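Local coordinates for ileal bile acid-binding protein (Danio rerio, PDB 3ELZ) that binds bile acids such as cholate inside its beta-barrel and probably carries them, and perhaps fatty acids, through the cytoplasm, at residues N7-T12 / K39-I44; N47-T52 / F67-E72; P99-T104 / E114-S119. One frame throughout, in Å; residues are numbered along the deposited sequence.

Contact 1: N7-T12 / K39-I44; sequences NGKWET and KLVTEI
Gly8 and Ile44 form a hydrogen-bonded antiparallel pair, and the register continues through Lys9–Glu43 and Trp10–Thr42 to Glu11–Val41. The strand axes come within 4.6 Å, their directions 159° apart. Trp10 N gives Thr42 O the shortest bond, 2.7 Å, while Thr42 N returns one to Trp10 O. Beyond the last pair, Thr12 N still reaches Leu40 O at 2.9 Å, in the carbonyl plane; Thr12 OG1 adds a weak bond to the same oxygen, so two donors of one residue share that acceptor. This is the pairing of the first two barrel strands of the fatty-acid-binding-protein fold, and the segment between them carries both helices, 18-24 and 29-35. Trp10, Thr42 and Ile44 share one face. With its CG anti to the carbonyl carbon (chi1 -54°), the Trp10 indole runs toward Ile44, whose CD1 meets CD1 of Trp10 at 3.8 Å, neither squarely over the face nor at the edge. Thr42 O lies at the indole edge, in its plane, and NE1 is satisfied by Phe6 O. On the other face Val41 is flanked by two extended chains: its CG1 touches Lys9 CE at 3.7 Å, and its CG2 meets Glu11 OE2 at 4.0 Å.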
loop_
_atom_site.group_PDB
_atom_site.type_symbol
_atom_site.label_atom_id
_atom_site.label_comp_id
_atom_site.label_asym_id
_atom_site.label_seq_id
_atom_site.Cartn_x
_atom_site.Cartn_y
_atom_site.Cartn_z
ATOM N N ASN A 7 9.573 -6.927 -8.316
ATOM C CA ASN A 7 9.671 -6.291 -9.635
ATOM C C ASN A 7 8.559 -6.684 -10.615
ATOM O O ASN A 7 8.207 -7.857 -10.736
ATOM C CB ASN A 7 11.051 -6.583 -10.243
ATOM C CG ASN A 7 11.558 -5.457 -11.124
ATOM O OD1 ASN A 7 11.262 -5.397 -12.323
ATOM N ND2 ASN A 7 12.354 -4.567 -10.539
ATOM N N GLY A 8 8.011 -5.694 -11.313
ATOM C CA GLY A 8 6.981 -5.948 -12.316
ATOM C C GLY A 8 5.676 -5.199 -12.097
ATOM O O GLY A 8 5.596 -4.276 -11.284
ATOM N N LYS A 9 4.652 -5.622 -12.827
ATOM C CA LYS A 9 3.356 -4.957 -12.850
ATOM C C LYS A 9 2.316 -5.848 -12.169
ATOM O O LYS A 9 2.202 -7.035 -12.485
ATOM C CB LYS A 9 2.978 -4.652 -14.307
ATOM C CG LYS A 9 1.782 -3.732 -14.514
ATOM C CD LYS A 9 1.455 -3.612 -16.010
ATOM C CE LYS A 9 0.003 -3.201 -16.259
ATOM N NZ LYS A 9 -0.286 -3.004 -17.716
ATOM N N TRP A 10 1.572 -5.269 -11.225
ATOM C CA TRP A 10 0.603 -6.010 -10.403
ATOM C C TRP A 10 -0.787 -5.377 -10.464
ATOM O O TRP A 10 -0.906 -4.165 -10.621
ATOM C CB TRP A 10 1.066 -6.059 -8.950
ATOM C CG TRP A 10 2.451 -6.590 -8.761
ATOM C CD1 TRP A 10 3.623 -5.891 -8.879
ATOM C CD2 TRP A 10 2.815 -7.928 -8.400
ATOM N NE1 TRP A 10 4.692 -6.715 -8.624
ATOM C CE2 TRP A 10 4.225 -7.970 -8.325
ATOM C CE3 TRP A 10 2.086 -9.100 -8.143
ATOM C CZ2 TRP A 10 4.924 -9.139 -7.997
ATOM C CZ3 TRP A 10 2.780 -10.261 -7.816
ATOM C CH2 TRP A 10 4.183 -10.271 -7.745
ATOM N N GLU A 11 -1.831 -6.195 -10.332
ATOM C CA GLU A 11 -3.212 -5.703 -10.407
ATOM C C GLU A 11 -4.078 -6.257 -9.276
ATOM O O GLU A 11 -4.054 -7.457 -9.006
ATOM C CB GLU A 11 -3.833 -6.036 -11.770
ATOM C CG GLU A 11 -5.217 -5.418 -11.992
ATOM C CD GLU A 11 -5.777 -5.684 -13.383
ATOM O OE1 GLU A 11 -5.915 -6.867 -13.765
ATOM O OE2 GLU A 11 -6.091 -4.702 -14.093
ATOM N N THR A 12 -4.844 -5.384 -8.624
ATOM C CA THR A 12 -5.699 -5.796 -7.506
ATOM C C THR A 12 -6.679 -6.893 -7.947
ATOM O O THR A 12 -7.307 -6.790 -9.007
ATOM C CB THR A 12 -6.470 -4.594 -6.877
ATOM O OG1 THR A 12 -5.540 -3.607 -6.419
ATOM C CG2 THR A 12 -7.313 -5.044 -5.669
ATOM N N LYS A 39 -9.944 -1.452 -9.184
ATOM C CA LYS A 39 -8.761 -2.313 -9.329
ATOM C C LYS A 39 -7.477 -1.525 -9.617
ATOM O O LYS A 39 -7.252 -1.064 -10.732
ATOM C CB LYS A 39 -8.998 -3.363 -10.425
ATOM C CG LYS A 39 -9.478 -4.753 -9.951
ATOM C CD LYS A 39 -10.317 -4.723 -8.666
ATOM C CE LYS A 39 -10.911 -6.097 -8.329
ATOM N NZ LYS A 39 -12.139 -6.374 -9.132
ATOM N N LEU A 40 -6.637 -1.386 -8.599
ATOM C CA LEU A 40 -5.384 -0.641 -8.704
ATOM C C LEU A 40 -4.294 -1.424 -9.445
ATOM O O LEU A 40 -4.114 -2.621 -9.219
ATOM C CB LEU A 40 -4.891 -0.262 -7.298
ATOM C CG LEU A 40 -3.518 0.413 -7.162
ATOM C CD1 LEU A 40 -3.539 1.855 -7.657
ATOM C CD2 LEU A 40 -3.047 0.349 -5.727
ATOM N N VAL A 41 -3.561 -0.736 -10.315
ATOM C CA VAL A 41 -2.361 -1.305 -10.938
ATOM C C VAL A 41 -1.121 -0.710 -10.262
ATOM O O VAL A 41 -0.986 0.511 -10.167
ATOM C CB VAL A 41 -2.349 -1.095 -12.489
ATOM C CG1 VAL A 41 -1.021 -1.525 -13.110
ATOM C CG2 VAL A 41 -3.500 -1.856 -13.136
ATOM N N THR A 42 -0.247 -1.590 -9.768
ATOM C CA THR A 42 1.003 -1.215 -9.101
ATOM C C THR A 42 2.196 -1.627 -9.970
ATOM O O THR A 42 2.240 -2.752 -10.460
ATOM C CB THR A 42 1.153 -1.922 -7.725
ATOM O OG1 THR A 42 -0.017 -1.705 -6.926
ATOM C CG2 THR A 42 2.385 -1.411 -6.980
ATOM N N GLU A 43 3.154 -0.714 -10.149
ATOM C CA GLU A 43 4.362 -0.962 -10.940
ATOM C C GLU A 43 5.624 -0.742 -10.091
ATOM O O GLU A 43 5.876 0.365 -9.618
ATOM C CB GLU A 43 4.368 -0.052 -12.171
ATOM C CG GLU A 43 5.467 -0.338 -13.165
ATOM C CD GLU A 43 5.374 0.530 -14.410
ATOM O OE1 GLU A 43 6.400 0.662 -15.112
ATOM O OE2 GLU A 43 4.281 1.073 -14.691
ATOM N N ILE A 44 6.415 -1.797 -9.905
ATOM C CA ILE A 44 7.549 -1.747 -8.971
ATOM C C ILE A 44 8.882 -2.021 -9.662
ATOM O O ILE A 44 9.005 -2.984 -10.407
ATOM C CB ILE A 44 7.368 -2.748 -7.778
ATOM C CG1 ILE A 44 6.033 -2.517 -7.059
ATOM C CG2 ILE A 44 8.553 -2.674 -6.799
ATOM C CD1 ILE A 44 5.515 -3.763 -6.308
#

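Contact 2: N47-T52 / F67-E72; sequences NGDDFT and FIVGKE. With CHD (cholic acid), chain D.
Phe51 lays its CB, rather than its ring, over one face of the Phe67 ring: CB stands 3.7 Å from the centroid, 23° off the normal, in a CH-pi contact shifted toward the rim at CZ. The two rings are nearly parallel, planes at 8°, but slid so far apart that they barely overlap. Across the Phe67 plane from Phe51, the C19 methyl of cholate (chain D) comes obliquely to within 3.6 Å of Phe67 CE1. Val69 CG2 approaches Phe51 CE1, also obliquely. Phe67 reaches this position with CG between its backbone N and carbonyl carbon (chi1 63°). An alanine here would remove the ring and would probably leave both Phe51 CB and the cholate methyl facing a gap. Reciprocal backbone bonds join Phe51 and Phe67, the one from Phe51 N to Phe67 O being 2.8 Å long; Val69 N extends the pairing to Asp49 O. On the reverse face Ile68 CD1 lies 3.5 Å from Asp50 OD2, a carboxylate oxygen salt-bridged to Lys66. The contact lies at the open end of the hairpin of strands 50-57 and 61-68, with Phe51 against Ile44 of strand 41-47 and Phe67 against Val87 of strand 82-90 and Leu94 of strand 93-98.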
loop_
_atom_site.group_PDB
_atom_site.type_symbol
_atom_site.label_atom_id
_atom_site.label_comp_id
_atom_site.label_asym_id
_atom_site.label_seq_id
_atom_site.Cartn_x
_atom_site.Cartn_y
_atom_site.Cartn_z
ATOM N N ASN A 47 15.819 -2.302 -6.979
ATOM C CA ASN A 47 17.254 -2.465 -7.190
ATOM C C ASN A 47 17.996 -2.507 -5.853
ATOM O O ASN A 47 18.463 -1.478 -5.355
ATOM C CB ASN A 47 17.799 -1.352 -8.093
ATOM C CG ASN A 47 18.963 -1.811 -8.960
ATOM O OD1 ASN A 47 19.298 -1.162 -9.951
ATOM N ND2 ASN A 47 19.583 -2.932 -8.596
ATOM N N GLY A 48 18.075 -3.704 -5.273
ATOM C CA GLY A 48 18.745 -3.921 -3.993
ATOM C C GLY A 48 17.948 -3.397 -2.814
ATOM O O GLY A 48 17.048 -4.074 -2.308
ATOM N N ASP A 49 18.293 -2.189 -2.370
ATOM C CA ASP A 49 17.596 -1.521 -1.269
ATOM C C ASP A 49 16.732 -0.372 -1.793
ATOM O O ASP A 49 15.874 0.149 -1.081
ATOM C CB ASP A 49 18.591 -1.009 -0.215
ATOM C CG ASP A 49 18.916 -2.053 0.869
ATOM O OD1 ASP A 49 19.774 -1.755 1.730
ATOM O OD2 ASP A 49 18.321 -3.156 0.879
ATOM N N ASP A 50 16.958 0.004 -3.048
ATOM C CA ASP A 50 16.194 1.064 -3.679
ATOM C C ASP A 50 14.930 0.518 -4.335
ATOM O O ASP A 50 14.975 -0.467 -5.077
ATOM C CB ASP A 50 17.052 1.823 -4.700
ATOM C CG ASP A 50 16.290 2.960 -5.373
ATOM O OD1 ASP A 50 16.078 2.885 -6.605
ATOM O OD2 ASP A 50 15.880 3.917 -4.672
ATOM N N PHE A 51 13.808 1.172 -4.045
ATOM C CA PHE A 51 12.518 0.838 -4.649
ATOM C C PHE A 51 11.889 2.050 -5.317
ATOM O O PHE A 51 11.925 3.149 -4.766
ATOM C CB PHE A 51 11.543 0.315 -3.588
ATOM C CG PHE A 51 11.837 -1.079 -3.119
ATOM C CD1 PHE A 51 12.807 -1.315 -2.143
ATOM C CD2 PHE A 51 11.126 -2.163 -3.634
ATOM C CE1 PHE A 51 13.076 -2.613 -1.697
ATOM C CE2 PHE A 51 11.391 -3.463 -3.194
ATOM C CZ PHE A 51 12.368 -3.682 -2.225
ATOM N N THR A 52 11.323 1.833 -6.500
ATOM C CA THR A 52 10.425 2.791 -7.139
ATOM C C THR A 52 9.054 2.118 -7.221
ATOM O O THR A 52 8.932 0.999 -7.719
ATOM C CB THR A 52 10.917 3.224 -8.533
ATOM O OG1 THR A 52 12.316 3.528 -8.475
ATOM C CG2 THR A 52 10.150 4.456 -9.020
ATOM N N PHE A 67 12.094 5.115 -2.422
ATOM C CA PHE A 67 12.688 4.937 -1.112
ATOM C C PHE A 67 13.800 3.899 -1.098
ATOM O O PHE A 67 13.862 2.999 -1.947
ATOM C CB PHE A 67 11.602 4.586 -0.072
ATOM C CG PHE A 67 10.897 3.280 -0.339
ATOM C CD1 PHE A 67 9.763 3.237 -1.152
ATOM C CD2 PHE A 67 11.365 2.097 0.218
ATOM C CE1 PHE A 67 9.113 2.023 -1.409
ATOM C CE2 PHE A 67 10.714 0.881 -0.029
ATOM C CZ PHE A 67 9.586 0.851 -0.839
ATOM N N ILE A 68 14.677 4.057 -0.113
ATOM C CA ILE A 68 15.751 3.126 0.183
ATOM C C ILE A 68 15.420 2.564 1.553
ATOM O O ILE A 68 15.055 3.307 2.468
ATOM C CB ILE A 68 17.148 3.826 0.172
ATOM C CG1 ILE A 68 17.537 4.252 -1.246
ATOM C CG2 ILE A 68 18.260 2.923 0.738
ATOM C CD1 ILE A 68 16.920 5.544 -1.700
ATOM N N VAL A 69 15.504 1.245 1.663
ATOM C CA VAL A 69 15.294 0.529 2.909
ATOM C C VAL A 69 16.211 1.075 3.999
ATOM O O VAL A 69 17.422 1.121 3.823
ATOM C CB VAL A 69 15.569 -0.991 2.719
ATOM C CG1 VAL A 69 15.564 -1.725 4.066
ATOM C CG2 VAL A 69 14.554 -1.598 1.770
ATOM N N GLY A 70 15.613 1.498 5.112
ATOM C CA GLY A 70 16.353 1.864 6.315
ATOM C C GLY A 70 16.843 3.294 6.348
ATOM O O GLY A 70 17.513 3.699 7.285
ATOM N N LYS A 71 16.513 4.054 5.315
ATOM C CA LYS A 71 16.929 5.447 5.206
ATOM C C LYS A 71 15.687 6.319 5.141
ATOM O O LYS A 71 14.690 5.930 4.526
ATOM C CB LYS A 71 17.791 5.655 3.955
ATOM C CG LYS A 71 19.083 4.822 3.918
ATOM C CD LYS A 71 19.933 5.018 5.176
ATOM C CE LYS A 71 21.092 4.025 5.245
ATOM N NZ LYS A 71 21.644 3.923 6.629
ATOM N N GLU A 72 15.734 7.480 5.792
ATOM C CA GLU A 72 14.640 8.447 5.709
ATOM C C GLU A 72 14.365 8.824 4.259
ATOM O O GLU A 72 15.271 9.270 3.540
ATOM C CB GLU A 72 14.958 9.698 6.527
ATOM C CG GLU A 72 13.923 10.810 6.403
ATOM C CD GLU A 72 14.278 12.025 7.244
ATOM O OE1 GLU A 72 15.396 12.553 7.083
ATOM O OE2 GLU A 72 13.441 12.445 8.072
HETATM C C1 CHD D . 6.368 1.740 2.654
HETATM C C2 CHD D . 5.707 0.458 3.190
HETATM C C3 CHD D . 5.771 -0.674 2.169
HETATM O O3 CHD D . 5.011 -1.762 2.689
HETATM C C4 CHD D . 5.215 -0.257 0.790
HETATM C C5 CHD D . 5.779 1.107 0.289
HETATM C C6 CHD D . 5.098 1.493 -1.048
HETATM C C7 CHD D . 3.720 2.179 -0.898
HETATM O O7 CHD D . 2.699 1.197 -0.710
HETATM C C8 CHD D . 3.666 3.246 0.224
HETATM C C9 CHD D . 4.298 2.743 1.555
HETATM C C10 CHD D . 5.758 2.263 1.352
HETATM C C11 CHD D . 4.153 3.752 2.743
HETATM C C12 CHD D . 2.717 4.279 2.911
HETATM O O12 CHD D . 1.877 3.245 3.428
HETATM C C13 CHD D . 2.146 4.822 1.586
HETATM C C14 CHD D . 2.235 3.710 0.503
HETATM C C15 CHD D . 1.467 4.322 -0.675
HETATM C C16 CHD D . 0.279 5.003 0.028
HETATM C C17 CHD D . 0.607 4.943 1.560
HETATM C C18 CHD D . 2.863 6.147 1.196
HETATM C C19 CHD D . 6.637 3.446 0.863
HETATM C C20 CHD D . -0.035 6.118 2.346
HETATM C C21 CHD D . 0.318 6.243 3.846
HETATM C C22 CHD D . -1.542 6.048 2.194
HETATM C C23 CHD D . -1.932 7.402 1.607
HETATM O O25 CHD D . -4.046 7.356 0.679
HETATM C C24 CHD D . -2.840 7.205 0.417
HETATM O O26 CHD D . -2.318 6.917 -0.701
#

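Contact 3: P99-T104 / E114-S119; sequences PKYQQT and ETSTAS. With CHD (cholic acid), chain D; CHD (cholic acid), chain G.
Gln102 N to Thr117 O and Thr117 N to Gln102 O are both 2.8 Å, each donor in the carbonyl plane, and Thr104 and Thr115 are likewise bonded in both directions, their donors somewhat tilted from the carbonyl planes, in two strands whose directions differ by 175°. The pair is the beta hairpin of strands 101-108 and 111-119, part of the wall of the ten-stranded fatty-acid-binding-protein barrel. At the open end Ser119 N binds Lys100 O from well above the carbonyl plane, 52° out of it. Tyr101, Gln103, Ser116 and Ala118 share the face turned to ligand. Tyr101 touches two cholates, one at its ring edge and one over a face. Its CG is anti to the backbone N (chi1 -177°), which carries the ring along to O12 of the chain D cholate: OH and O12 are hydrogen-bonded at 2.8 Å, with O12 in the ring plane at the edge. Over one face, offset toward the rim, lies the C19 methyl of the chain G cholate. A water also in the ring plane links Tyr101 OH to Ser116 OG, taking the place of a direct contact, since these two oxygens are 4.1 Å apart. Ser116 OG in turn packs against Gln103 CG at 3.5 Å. The extended Gln103 side chain brings its amide end up to the chain D steroid, where NE2 gives O7 a weak bond. Helix 18-24 covers the neighbouring part of this face, setting Phe21 on Ser116 and Ala118. A second water donates to Gln103 OE1 and to Glu114 OE1, and this water lies 2.7 Å from O7 of the chain D cholate, hydrogen-bonded to it.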
loop_
_atom_site.group_PDB
_atom_site.type_symbol
_atom_site.label_atom_id
_atom_site.label_comp_id
_atom_site.label_asym_id
_atom_site.label_seq_id
_atom_site.Cartn_x
_atom_site.Cartn_y
_atom_site.Cartn_z
ATOM N N PRO A 99 2.813 5.884 14.831
ATOM C CA PRO A 99 1.547 5.952 15.569
ATOM C C PRO A 99 0.324 5.789 14.665
ATOM O O PRO A 99 0.220 6.461 13.630
ATOM C CB PRO A 99 1.577 7.362 16.177
ATOM C CG PRO A 99 3.030 7.630 16.393
ATOM C CD PRO A 99 3.731 6.977 15.224
ATOM N N LYS A 100 -0.559 4.865 15.042
ATOM C CA LYS A 100 -1.889 4.727 14.428
ATOM C C LYS A 100 -1.922 4.041 13.057
ATOM O O LYS A 100 -2.977 3.996 12.429
ATOM C CB LYS A 100 -2.613 6.094 14.358
ATOM C CG LYS A 100 -2.832 6.770 15.722
ATOM C CD LYS A 100 -3.111 8.285 15.597
ATOM C CE LYS A 100 -1.892 9.055 15.025
ATOM N NZ LYS A 100 -1.947 10.547 15.167
ATOM N N TYR A 101 -0.789 3.499 12.607
ATOM C CA TYR A 101 -0.672 2.970 11.249
ATOM C C TYR A 101 0.535 2.073 10.998
ATOM O O TYR A 101 1.671 2.388 11.372
ATOM C CB TYR A 101 -0.665 4.106 10.236
ATOM C CG TYR A 101 -0.629 3.680 8.777
ATOM C CD1 TYR A 101 0.560 3.747 8.048
ATOM C CD2 TYR A 101 -1.786 3.256 8.118
ATOM C CE1 TYR A 101 0.612 3.392 6.709
ATOM C CE2 TYR A 101 -1.750 2.895 6.763
ATOM C CZ TYR A 101 -0.541 2.970 6.072
ATOM O OH TYR A 101 -0.472 2.635 4.745
ATOM N N GLN A 102 0.269 0.964 10.320
ATOM C CA GLN A 102 1.293 0.015 9.958
ATOM C C GLN A 102 0.938 -0.544 8.584
ATOM O O GLN A 102 -0.215 -0.865 8.318
ATOM C CB GLN A 102 1.402 -1.042 11.070
ATOM C CG GLN A 102 1.693 -2.466 10.680
ATOM C CD GLN A 102 3.158 -2.779 10.708
ATOM O OE1 GLN A 102 3.958 -2.071 10.095
ATOM N NE2 GLN A 102 3.526 -3.846 11.412
ATOM N N GLN A 103 1.918 -0.581 7.687
ATOM C CA GLN A 103 1.729 -1.249 6.416
ATOM C C GLN A 103 2.868 -2.201 6.154
ATOM O O GLN A 103 4.039 -1.852 6.289
ATOM C CB GLN A 103 1.539 -0.285 5.234
ATOM C CG GLN A 103 0.988 -1.007 3.968
ATOM C CD GLN A 103 0.935 -0.127 2.716
ATOM O OE1 GLN A 103 0.009 -0.238 1.905
ATOM N NE2 GLN A 103 1.922 0.745 2.557
ATOM N N THR A 104 2.488 -3.419 5.797
ATOM C CA THR A 104 3.415 -4.442 5.405
ATOM C C THR A 104 3.105 -4.843 3.964
ATOM O O THR A 104 1.949 -4.900 3.565
ATOM C CB THR A 104 3.295 -5.656 6.338
ATOM O OG1 THR A 104 3.841 -5.320 7.625
ATOM C CG2 THR A 104 4.051 -6.816 5.778
ATOM N N GLU A 114 -0.609 -6.705 0.464
ATOM C CA GLU A 114 -0.494 -5.469 1.207
ATOM C C GLU A 114 -1.438 -5.503 2.419
ATOM O O GLU A 114 -2.663 -5.466 2.262
ATOM C CB GLU A 114 -0.856 -4.273 0.309
ATOM C CG GLU A 114 0.086 -4.046 -0.871
ATOM C CD GLU A 114 -0.495 -3.124 -1.949
ATOM O OE1 GLU A 114 -0.021 -1.970 -2.075
ATOM O OE2 GLU A 114 -1.417 -3.546 -2.676
ATOM N N THR A 115 -0.862 -5.566 3.616
ATOM C CA THR A 115 -1.637 -5.567 4.862
ATOM C C THR A 115 -1.455 -4.236 5.586
ATOM O O THR A 115 -0.340 -3.903 6.029
ATOM C CB THR A 115 -1.213 -6.737 5.782
ATOM O OG1 THR A 115 -1.167 -7.945 5.014
ATOM C CG2 THR A 115 -2.163 -6.907 6.966
ATOM N N SER A 116 -2.554 -3.488 5.695
ATOM C CA SER A 116 -2.587 -2.216 6.415
ATOM C C SER A 116 -3.356 -2.329 7.727
ATOM O O SER A 116 -4.418 -2.928 7.786
ATOM C CB SER A 116 -3.218 -1.112 5.560
ATOM O OG SER A 116 -2.494 -0.930 4.355
ATOM N N THR A 117 -2.807 -1.717 8.770
ATOM C CA THR A 117 -3.426 -1.696 10.075
ATOM C C THR A 117 -3.478 -0.245 10.549
ATOM O O THR A 117 -2.447 0.397 10.696
ATOM C CB THR A 117 -2.649 -2.599 11.065
ATOM O OG1 THR A 117 -2.471 -3.885 10.471
ATOM C CG2 THR A 117 -3.402 -2.769 12.368
ATOM N N ALA A 118 -4.689 0.266 10.747
ATOM C CA ALA A 118 -4.899 1.616 11.283
ATOM C C ALA A 118 -5.641 1.575 12.614
ATOM O O ALA A 118 -6.548 0.760 12.802
ATOM C CB ALA A 118 -5.653 2.471 10.290
ATOM N N SER A 119 -5.251 2.455 13.534
ATOM C CA SER A 119 -5.901 2.553 14.843
ATOM C C SER A 119 -6.768 3.806 14.926
ATOM O O SER A 119 -6.486 4.807 14.266
ATOM C CB SER A 119 -4.867 2.569 15.977
ATOM O OG SER A 119 -3.756 1.721 15.693
HETATM C C1 CHD D . 6.368 1.740 2.654
HETATM C C2 CHD D . 5.707 0.458 3.190
HETATM C C3 CHD D . 5.771 -0.674 2.169
HETATM O O3 CHD D . 5.011 -1.762 2.689
HETATM C C4 CHD D . 5.215 -0.257 0.790
HETATM C C5 CHD D . 5.779 1.107 0.289
HETATM C C6 CHD D . 5.098 1.493 -1.048
HETATM C C7 CHD D . 3.720 2.179 -0.898
HETATM O O7 CHD D . 2.699 1.197 -0.710
HETATM C C8 CHD D . 3.666 3.246 0.224
HETATM C C9 CHD D . 4.298 2.743 1.555
HETATM C C10 CHD D . 5.758 2.263 1.352
HETATM C C11 CHD D . 4.153 3.752 2.743
HETATM C C12 CHD D . 2.717 4.279 2.911
HETATM O O12 CHD D . 1.877 3.245 3.428
HETATM C C13 CHD D . 2.146 4.822 1.586
HETATM C C14 CHD D . 2.235 3.710 0.503
HETATM C C15 CHD D . 1.467 4.322 -0.675
HETATM C C16 CHD D . 0.279 5.003 0.028
HETATM C C17 CHD D . 0.607 4.943 1.560
HETATM C C18 CHD D . 2.863 6.147 1.196
HETATM C C19 CHD D . 6.637 3.446 0.863
HETATM C C20 CHD D . -0.035 6.118 2.346
HETATM C C21 CHD D . 0.318 6.243 3.846
HETATM C C22 CHD D . -1.542 6.048 2.194
HETATM C C23 CHD D . -1.932 7.402 1.607
HETATM O O25 CHD D . -4.046 7.356 0.679
HETATM C C24 CHD D . -2.840 7.205 0.417
HETATM O O26 CHD D . -2.318 6.917 -0.701
HETATM C C1 CHD G . -2.645 6.998 8.718
HETATM C C2 CHD G . -3.360 7.299 10.050
HETATM C C3 CHD G . -4.845 6.962 9.974
HETATM O O3 CHD G . -5.462 7.352 11.191
HETATM C C4 CHD G . -5.501 7.751 8.840
HETATM C C5 CHD G . -4.828 7.478 7.471
HETATM C C6 CHD G . -5.565 8.299 6.374
HETATM C C7 CHD G . -5.145 9.786 6.330
HETATM O O7 CHD G . -5.683 10.482 7.474
HETATM C C8 CHD G . -3.608 9.941 6.233
HETATM C C9 CHD G . -2.891 9.168 7.393
HETATM C C10 CHD G . -3.264 7.652 7.460
HETATM C C11 CHD G . -1.354 9.439 7.456
HETATM C C12 CHD G . -1.037 10.949 7.416
HETATM O O12 CHD G . -1.552 11.556 8.616
HETATM C C13 CHD G . -1.619 11.615 6.137
HETATM C C14 CHD G . -3.149 11.430 6.191
HETATM C C15 CHD G . -3.608 12.272 4.996
HETATM C C16 CHD G . -2.834 13.578 5.251
HETATM C C17 CHD G . -1.597 13.188 6.122
HETATM C C18 CHD G . -0.974 11.013 4.867
HETATM C C19 CHD G . -2.699 6.864 6.247
HETATM C C20 CHD G . -0.296 13.929 5.648
HETATM C C21 CHD G . 0.931 13.554 6.502
HETATM C C22 CHD G . -0.459 15.477 5.578
HETATM C C23 CHD G . 0.867 16.232 5.282
HETATM O O25 CHD G . 1.354 17.497 3.293
HETATM C C24 CHD G . 0.731 17.494 4.393
HETATM O O26 CHD G . 0.027 18.438 4.838
HETATM O O HOH W 1 -2.909 1.617 3.530
HETATM O O HOH W 2 0.030 0.802 -0.737
#

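How the contacts relate
All three contacts belong to one antiparallel sheet curved into a barrel, with centres 18 to 20 Å apart. Contacts 1 and 2 meet directly through neighbouring strands 41-47 and 50-57: Ile44 CG2 lies 3.8 Å from Thr52 O and 4.1 Å from Phe51 CD2. Contact 3 sits across the chain's centre from contact 1, their nearest atoms about 5 Å apart, and about 8 Å from contact 2 at nearest atoms. What joins contacts 2 and 3 is the chain D cholate, apolar at Phe67 and polar at Tyr101 and Gln103. Contact 1 approaches bound cholate less closely, with the Leu40 side chain about 5 Å away and near the cholate-binding residues Gln55 and Tyr57.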